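Local atomic coordinates of uncharacterized protein (Acinetobacter baumannii, PDB entry 4L3U), a protein that is of unknown function but folds as a small, all-helical single-chain protein of the DUF4844 family. Residues 52-57 against 86-91; 100-105 against 123-128. All coordinates share one frame; numbering follows the deposited sequence.

Contact 1. Residues 52-57 against 86-91; sequences NQKVAD and SQIDPD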
ATOM      1  N   ASN A  52      -2.475   9.349   1.067  1.00 27.66           N
ATOM      2  CA  ASN A  52      -1.389   9.412   0.101  1.00 29.74           C
ATOM      3  C   ASN A  52      -0.038   9.494   0.812  1.00 33.03           C
ATOM      4  O   ASN A  52       0.960   8.940   0.345  1.00 30.60           O
ATOM      5  CB  ASN A  52      -1.584  10.610  -0.830  1.00 29.58           C
ATOM      6  CG  ASN A  52      -2.667  10.369  -1.859  1.00 30.92           C
ATOM      7  OD1 ASN A  52      -2.701   9.321  -2.499  1.00 32.32           O
ATOM      8  ND2 ASN A  52      -3.564  11.335  -2.017  1.00 32.12           N
ATOM      9  N   GLN A  53      -0.018  10.173   1.954  1.00 35.77           N
ATOM     10  CA  GLN A  53       1.201  10.303   2.742  1.00 36.51           C
ATOM     11  C   GLN A  53       1.641   8.951   3.305  1.00 30.86           C
ATOM     12  O   GLN A  53       2.816   8.599   3.244  1.00 31.66           O
ATOM     13  CB  GLN A  53       0.996  11.311   3.876  1.00 42.10           C
ATOM     14  CG  GLN A  53       2.174  11.428   4.832  1.00 49.58           C
ATOM     15  CD  GLN A  53       3.455  11.873   4.142  1.00 56.63           C
ATOM     16  OE1 GLN A  53       3.427  12.404   3.030  1.00 58.83           O
ATOM     17  NE2 GLN A  53       4.590  11.654   4.804  1.00 57.84           N
ATOM     18  N   LYS A  54       0.693   8.203   3.863  1.00 27.55           N
ATOM     19  CA  LYS A  54       0.968   6.865   4.378  1.00 27.18           C
ATOM     20  C   LYS A  54       1.492   5.946   3.274  1.00 25.05           C
ATOM     21  O   LYS A  54       2.368   5.114   3.503  1.00 23.72           O
ATOM     22  CB  LYS A  54      -0.299   6.265   4.985  1.00 28.96           C
ATOM     23  CG  LYS A  54      -0.833   7.008   6.203  1.00 33.25           C
ATOM     24  CD  LYS A  54      -0.126   6.590   7.485  1.00 35.76           C
ATOM     25  CE  LYS A  54      -0.823   7.154   8.721  1.00 36.84           C
ATOM     26  NZ  LYS A  54      -0.235   6.643   9.992  1.00 37.71           N
ATOM     27  N   VAL A  55       0.947   6.103   2.071  1.00 26.45           N
ATOM     28  CA  VAL A  55       1.395   5.329   0.918  1.00 25.45           C
ATOM     29  C   VAL A  55       2.794   5.778   0.539  1.00 23.96           C
ATOM     30  O   VAL A  55       3.650   4.961   0.214  1.00 25.37           O
ATOM     31  CB  VAL A  55       0.440   5.503  -0.301  1.00 30.28           C
ATOM     32  CG1 VAL A  55       1.014   4.852  -1.559  1.00 27.69           C
ATOM     33  CG2 VAL A  55      -0.924   4.921   0.008  1.00 31.17           C
ATOM     34  N   ALA A  56       3.013   7.085   0.578  1.00 23.75           N
ATOM     35  CA  ALA A  56       4.313   7.645   0.262  1.00 23.35           C
ATOM     36  C   ALA A  56       5.350   7.138   1.254  1.00 24.43           C
ATOM     37  O   ALA A  56       6.488   6.871   0.880  1.00 25.82           O
ATOM     38  CB  ALA A  56       4.251   9.162   0.282  1.00 24.43           C
ATOM     39  N   ASP A  57       4.952   6.992   2.514  1.00 23.74           N
ATOM     40  CA  ASP A  57       5.863   6.522   3.555  1.00 23.83           C
ATOM     41  C   ASP A  57       6.343   5.100   3.266  1.00 24.36           C
ATOM     42  O   ASP A  57       7.523   4.797   3.420  1.00 27.07           O
ATOM     43  CB  ASP A  57       5.204   6.571   4.939  1.00 24.93           C
ATOM     44  CG  ASP A  57       4.865   7.984   5.386  1.00 30.33           C
ATOM     45  OD1 ASP A  57       5.505   8.939   4.906  1.00 32.37           O
ATOM     46  OD2 ASP A  57       3.959   8.139   6.230  1.00 34.28           O
ATOM     47  N   SER A  86       0.119  -1.671   8.344  1.00 28.59           N
ATOM     48  CA  SER A  86      -0.297  -1.657   9.740  1.00 28.22           C
ATOM     49  C   SER A  86      -0.384  -0.231  10.295  1.00 27.66           C
ATOM     50  O   SER A  86      -0.982  -0.015  11.343  1.00 28.91           O
ATOM     51  CB  SER A  86       0.649  -2.504  10.592  1.00 30.58           C
ATOM     52  OG  SER A  86       1.970  -2.010  10.522  1.00 34.81           O
ATOM     53  N   GLN A  87       0.201   0.735   9.585  1.00 27.22           N
ATOM     54  CA  GLN A  87       0.186   2.138  10.012  1.00 28.26           C
ATOM     55  C   GLN A  87      -1.166   2.798   9.796  1.00 29.28           C
ATOM     56  O   GLN A  87      -1.405   3.916  10.254  1.00 28.69           O
ATOM     57  CB  GLN A  87       1.239   2.945   9.253  1.00 31.51           C
ATOM     58  CG  GLN A  87       2.651   2.478   9.474  1.00 34.95           C
ATOM     59  CD  GLN A  87       3.034   2.475  10.934  1.00 38.54           C
ATOM     60  OE1 GLN A  87       2.838   3.462  11.638  1.00 39.44           O
ATOM     61  NE2 GLN A  87       3.562   1.353  11.405  1.00 41.59           N
ATOM     62  N   ILE A  88      -2.042   2.102   9.082  1.00 31.02           N
ATOM     63  CA  ILE A  88      -3.356   2.622   8.729  1.00 30.52           C
ATOM     64  C   ILE A  88      -4.445   1.848   9.471  1.00 32.92           C
ATOM     65  O   ILE A  88      -4.623   0.651   9.254  1.00 31.12           O
ATOM     66  CB  ILE A  88      -3.602   2.507   7.212  1.00 29.32           C
ATOM     67  CG1 ILE A  88      -2.444   3.135   6.430  1.00 28.79           C
ATOM     68  CG2 ILE A  88      -4.922   3.167   6.835  1.00 29.14           C
ATOM     69  CD1 ILE A  88      -2.517   2.915   4.931  1.00 27.81           C
ATOM     70  N   ASP A  89      -5.164   2.542  10.348  1.00 36.14           N
ATOM     71  CA  ASP A  89      -6.250   1.947  11.122  1.00 35.94           C
ATOM     72  C   ASP A  89      -7.467   1.690  10.229  1.00 33.87           C
ATOM     73  O   ASP A  89      -8.078   2.640   9.741  1.00 33.71           O
ATOM     74  CB  ASP A  89      -6.625   2.899  12.261  1.00 38.42           C
ATOM     75  CG  ASP A  89      -7.670   2.321  13.192  1.00 40.35           C
ATOM     76  OD1 ASP A  89      -7.782   1.081  13.268  1.00 42.24           O
ATOM     77  OD2 ASP A  89      -8.373   3.111  13.855  1.00 41.32           O
ATOM     78  N   PRO A  90      -7.826   0.408  10.009  1.00 32.05           N
ATOM     79  CA  PRO A  90      -8.952   0.126   9.108  1.00 32.23           C
ATOM     80  C   PRO A  90     -10.306   0.587   9.649  1.00 35.29           C
ATOM     81  O   PRO A  90     -11.272   0.651   8.891  1.00 38.27           O
ATOM     82  CB  PRO A  90      -8.921  -1.401   8.973  1.00 28.67           C
ATOM     83  CG  PRO A  90      -8.252  -1.878  10.202  1.00 29.01           C
ATOM     84  CD  PRO A  90      -7.235  -0.832  10.545  1.00 31.28           C
ATOM     85  N   ASP A  91     -10.370   0.908  10.936  1.00 36.46           N
ATOM     86  CA  ASP A  91     -11.617   1.359  11.546  1.00 38.04           C
ATOM     87  C   ASP A  91     -11.898   2.848  11.299  1.00 37.98           C
ATOM     88  O   ASP A  91     -12.900   3.380  11.779  1.00 42.05           O
ATOM     89  CB  ASP A  91     -11.591   1.075  13.048  1.00 42.25           C
ATOM     90  CG  ASP A  91     -11.368  -0.396  13.361  1.00 46.56           C
ATOM     91  OD1 ASP A  91     -11.780  -1.253  12.548  1.00 46.71           O
ATOM     92  OD2 ASP A  91     -10.779  -0.695  14.422  1.00 49.83           O
TER

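Contact 2. Residues 100-105 against 123-128; sequences QVATTF and KWVYGE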
ATOM      1  N   GLN A 100      -9.635   0.421  -1.863  1.00 29.30           N
ATOM      2  CA  GLN A 100      -8.719   1.189  -2.693  1.00 29.97           C
ATOM      3  C   GLN A 100      -7.305   1.146  -2.117  1.00 27.38           C
ATOM      4  O   GLN A 100      -6.327   1.150  -2.861  1.00 27.70           O
ATOM      5  CB  GLN A 100      -9.190   2.638  -2.825  1.00 34.89           C
ATOM      6  CG  GLN A 100      -8.432   3.425  -3.880  1.00 39.29           C
ATOM      7  CD  GLN A 100      -8.666   2.899  -5.283  1.00 43.41           C
ATOM      8  OE1 GLN A 100      -9.616   2.154  -5.531  1.00 44.98           O
ATOM      9  NE2 GLN A 100      -7.794   3.284  -6.211  1.00 45.28           N
ATOM     10  N   VAL A 101      -7.204   1.109  -0.791  1.00 25.86           N
ATOM     11  CA  VAL A 101      -5.911   1.003  -0.123  1.00 26.98           C
ATOM     12  C   VAL A 101      -5.262  -0.339  -0.446  1.00 27.56           C
ATOM     13  O   VAL A 101      -4.059  -0.413  -0.690  1.00 27.71           O
ATOM     14  CB  VAL A 101      -6.045   1.153   1.413  1.00 26.21           C
ATOM     15  CG1 VAL A 101      -4.749   0.759   2.125  1.00 27.29           C
ATOM     16  CG2 VAL A 101      -6.422   2.570   1.775  1.00 26.41           C
ATOM     17  N   ALA A 102      -6.068  -1.396  -0.437  1.00 28.36           N
ATOM     18  CA  ALA A 102      -5.593  -2.733  -0.763  1.00 26.58           C
ATOM     19  C   ALA A 102      -5.105  -2.790  -2.207  1.00 28.13           C
ATOM     20  O   ALA A 102      -4.035  -3.321  -2.483  1.00 31.15           O
ATOM     21  CB  ALA A 102      -6.694  -3.749  -0.535  1.00 25.15           C
ATOM     22  N   THR A 103      -5.896  -2.241  -3.122  1.00 28.51           N
ATOM     23  CA  THR A 103      -5.532  -2.201  -4.530  1.00 30.10           C
ATOM     24  C   THR A 103      -4.227  -1.434  -4.713  1.00 30.67           C
ATOM     25  O   THR A 103      -3.362  -1.836  -5.487  1.00 31.71           O
ATOM     26  CB  THR A 103      -6.651  -1.536  -5.364  1.00 34.08           C
ATOM     27  OG1 THR A 103      -7.826  -2.357  -5.324  1.00 36.32           O
ATOM     28  CG2 THR A 103      -6.226  -1.342  -6.818  1.00 35.97           C
ATOM     29  N   THR A 104      -4.097  -0.325  -3.992  1.00 32.10           N
ATOM     30  CA  THR A 104      -2.898   0.506  -4.058  1.00 30.23           C
ATOM     31  C   THR A 104      -1.674  -0.276  -3.582  1.00 28.27           C
ATOM     32  O   THR A 104      -0.612  -0.210  -4.196  1.00 27.35           O
ATOM     33  CB  THR A 104      -3.075   1.799  -3.222  1.00 29.11           C
ATOM     34  OG1 THR A 104      -4.151   2.574  -3.764  1.00 29.28           O
ATOM     35  CG2 THR A 104      -1.805   2.644  -3.218  1.00 28.01           C
ATOM     36  N   PHE A 105      -1.827  -1.030  -2.498  1.00 28.61           N
ATOM     37  CA  PHE A 105      -0.722  -1.816  -1.959  1.00 29.21           C
ATOM     38  C   PHE A 105      -0.419  -3.039  -2.817  1.00 32.96           C
ATOM     39  O   PHE A 105       0.683  -3.581  -2.762  1.00 35.22           O
ATOM     40  CB  PHE A 105      -1.016  -2.245  -0.522  1.00 29.26           C
ATOM     41  CG  PHE A 105      -0.473  -1.300   0.514  1.00 34.05           C
ATOM     42  CD1 PHE A 105      -1.106  -0.096   0.772  1.00 35.22           C
ATOM     43  CD2 PHE A 105       0.675  -1.611   1.227  1.00 35.31           C
ATOM     44  CE1 PHE A 105      -0.605   0.778   1.722  1.00 34.31           C
ATOM     45  CE2 PHE A 105       1.179  -0.741   2.179  1.00 34.65           C
ATOM     46  CZ  PHE A 105       0.539   0.454   2.425  1.00 33.94           C
ATOM     47  N   LYS A 123      -6.720  -9.759   5.500  1.00 28.80           N
ATOM     48  CA  LYS A 123      -6.956  -9.717   6.939  1.00 30.67           C
ATOM     49  C   LYS A 123      -7.173  -8.279   7.382  1.00 30.08           C
ATOM     50  O   LYS A 123      -7.951  -8.003   8.292  1.00 31.72           O
ATOM     51  CB  LYS A 123      -5.776 -10.334   7.696  1.00 32.39           C
ATOM     52  CG  LYS A 123      -5.942 -10.325   9.205  1.00 37.88           C
ATOM     53  CD  LYS A 123      -4.905 -11.193   9.890  1.00 41.91           C
ATOM     54  CE  LYS A 123      -5.077 -11.167  11.397  1.00 45.57           C
ATOM     55  NZ  LYS A 123      -4.139 -12.097  12.085  1.00 48.27           N
ATOM     56  N   TRP A 124      -6.482  -7.364   6.716  1.00 28.20           N
ATOM     57  CA  TRP A 124      -6.597  -5.946   7.012  1.00 26.70           C
ATOM     58  C   TRP A 124      -7.969  -5.424   6.584  1.00 28.22           C
ATOM     59  O   TRP A 124      -8.634  -4.714   7.339  1.00 29.62           O
ATOM     60  CB  TRP A 124      -5.476  -5.185   6.301  1.00 26.40           C
ATOM     61  CG  TRP A 124      -5.445  -3.713   6.592  1.00 27.82           C
ATOM     62  CD1 TRP A 124      -4.813  -3.095   7.634  1.00 27.89           C
ATOM     63  CD2 TRP A 124      -6.069  -2.670   5.830  1.00 28.30           C
ATOM     64  NE1 TRP A 124      -5.005  -1.736   7.567  1.00 26.69           N
ATOM     65  CE2 TRP A 124      -5.773  -1.452   6.468  1.00 27.26           C
ATOM     66  CE3 TRP A 124      -6.856  -2.658   4.669  1.00 28.52           C
ATOM     67  CZ2 TRP A 124      -6.232  -0.227   5.985  1.00 28.02           C
ATOM     68  CZ3 TRP A 124      -7.309  -1.438   4.192  1.00 28.73           C
ATOM     69  CH2 TRP A 124      -6.996  -0.241   4.849  1.00 28.47           C
ATOM     70  N   VAL A 125      -8.401  -5.795   5.382  1.00 28.84           N
ATOM     71  CA  VAL A 125      -9.671  -5.311   4.841  1.00 28.79           C
ATOM     72  C   VAL A 125     -10.888  -5.872   5.581  1.00 28.06           C
ATOM     73  O   VAL A 125     -11.795  -5.121   5.936  1.00 28.43           O
ATOM     74  CB  VAL A 125      -9.814  -5.636   3.330  1.00 23.27           C
ATOM     75  CG1 VAL A 125     -11.182  -5.208   2.814  1.00 23.11           C
ATOM     76  CG2 VAL A 125      -8.733  -4.946   2.528  1.00 21.08           C
ATOM     77  N   TYR A 126     -10.903  -7.184   5.812  1.00 28.37           N
ATOM     78  CA  TYR A 126     -12.090  -7.863   6.338  1.00 29.45           C
ATOM     79  C   TYR A 126     -11.955  -8.331   7.788  1.00 32.25           C
ATOM     80  O   TYR A 126     -12.910  -8.847   8.365  1.00 33.80           O
ATOM     81  CB  TYR A 126     -12.432  -9.062   5.448  1.00 29.09           C
ATOM     82  CG  TYR A 126     -12.507  -8.709   3.980  1.00 28.82           C
ATOM     83  CD1 TYR A 126     -13.636  -8.105   3.447  1.00 28.87           C
ATOM     84  CD2 TYR A 126     -11.441  -8.965   3.130  1.00 29.56           C
ATOM     85  CE1 TYR A 126     -13.705  -7.771   2.106  1.00 30.17           C
ATOM     86  CE2 TYR A 126     -11.503  -8.638   1.789  1.00 29.99           C
ATOM     87  CZ  TYR A 126     -12.637  -8.040   1.284  1.00 30.22           C
ATOM     88  OH  TYR A 126     -12.700  -7.711  -0.048  1.00 30.97           O
ATOM     89  N   GLY A 127     -10.778  -8.156   8.378  1.00 33.03           N
ATOM     90  CA  GLY A 127     -10.546  -8.610   9.737  1.00 31.95           C
ATOM     91  C   GLY A 127     -11.476  -7.951  10.731  1.00 31.88           C
ATOM     92  O   GLY A 127     -12.404  -8.581  11.230  1.00 31.33           O
ATOM     93  N   GLU A 128     -11.228  -6.675  11.009  1.00 35.13           N
ATOM     94  CA  GLU A 128     -12.003  -5.938  11.999  1.00 38.85           C
ATOM     95  C   GLU A 128     -13.488  -5.911  11.641  1.00 39.31           C
ATOM     96  O   GLU A 128     -14.340  -5.842  12.523  1.00 38.65           O
ATOM     97  CB  GLU A 128     -11.472  -4.508  12.136  1.00 38.77           C
TER

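Contact 1. Residues 52-57 against 86-91
The loop that leaves helix 74-86 meets the middle of helix 45-68 here, with K54 facing Q87 and I88. K54 makes both parts of the contact. Its ammonium group donates a hydrogen bond to the backbone carbonyl of Q87, with NZ 3.0 Å from O. The donor does not sit on a lone pair. It lies above the carbonyl plane, 36° out of it, with a C=O...NZ angle of 136°. The lysine chain bends at its second torsion (chi2 -83°) and then runs extended. The bend and the extended end bring NZ up to the carbonyl of Q87, and CE passes 3.6 Å from Q87 O on the way. NZ also lies 4.0 Å from Q87 CB.

The base of the same side chain is apolar. K54 CB rests 4.0 Å from I88 CD1, and CG1 of the isoleucine is almost as near. I88 is buried, and its CD1 end is extended, which brings it up to the lysine. It also packs on L93 further along the loop.

The bonded carbonyl lies just past helix 74-86. The helix end would probably add to its negative character and favour a cationic donor. Further on, D91 N makes a weak bond to D89 OD1, in the i to i+2 pattern of an Asx turn. On the helix side, N52 ties helix 45-68 to D30 and H31.

A lysine stem on an isoleucine, with its charged end on a main-chain carbonyl, makes this a partly buried helix-to-loop contact within a small all-helical fold.

Contact 2. Residues 100-105 against 123-128
The indole of W124 meets V101 across the contact, with the valine methyl coming obliquely at the six-membered ring. V101 CG1 lies 3.7 Å from W124 CH2, and V101 CB is 3.8 Å from the same carbon. The two side chains cross at about a right angle. At the edge of the indole, in its plane, is CG2 of the neighbouring V125. A second flat group, the phenol ring of Y126, has V125 CG1 over its centre on one face, 3.4 Å above the plane. The two methyls of V125 thus serve different neighbours.

V125 CG2 also crosses to the other helix and touches A102 CB at 3.9 Å. The helices come close at this point, with the CA atoms of A102 and V125 7.4 Å apart. The small alanine suits this short spacing. W124 has CG trans to the backbone N (chi1 -177°), and its ring plane is turned nearly perpendicular to the CA-CB-CG plane (chi2 87°). This puts the six-membered ring next to V101. The indole also touches I85 and R98, and NE1 is hydrogen-bonded to the carbonyl of I88, in the loop before helix 95-112.

Within helix 95-112, Q100 O is gripped twice by T104. The backbone N and OG1 (2.8 Å from the carbonyl O) approach from opposite faces of the carbonyl plane. The threonine hydroxyl is therefore satisfied inside its own helix.

No hydrogen bond passes directly between 100-105 and 123-128. Weak bonds from V125 O to R98 and from Y126 OH to E99 join the two helices nearby. Contact between the segments themselves rests on apolar burial, while the N-H of W124 is met by the I88 carbonyl.

How the contacts relate
Contact 2 is the core contact: three of its four touching residues are buried. Contact 1 is only partly buried, with K54 and Q87 at its solvent side, though its centre is no farther from the middle of the chain. They hold different elements. Contact 1 joins helix 45-68 to the loop after helix 74-86, and contact 2 joins helices 95-112 and 120-134. Charge and a main-chain carbonyl matter in contact 1, whereas contact 2 is purely apolar across its segments. The two lie in series along the chain, with centres about 11 Å apart. Loop 86-91 also touches contact 2, with P90 CB 3.7 Å from W124 O. V55 CG1, 3.9 Å from T104 CG2, joins helices directly.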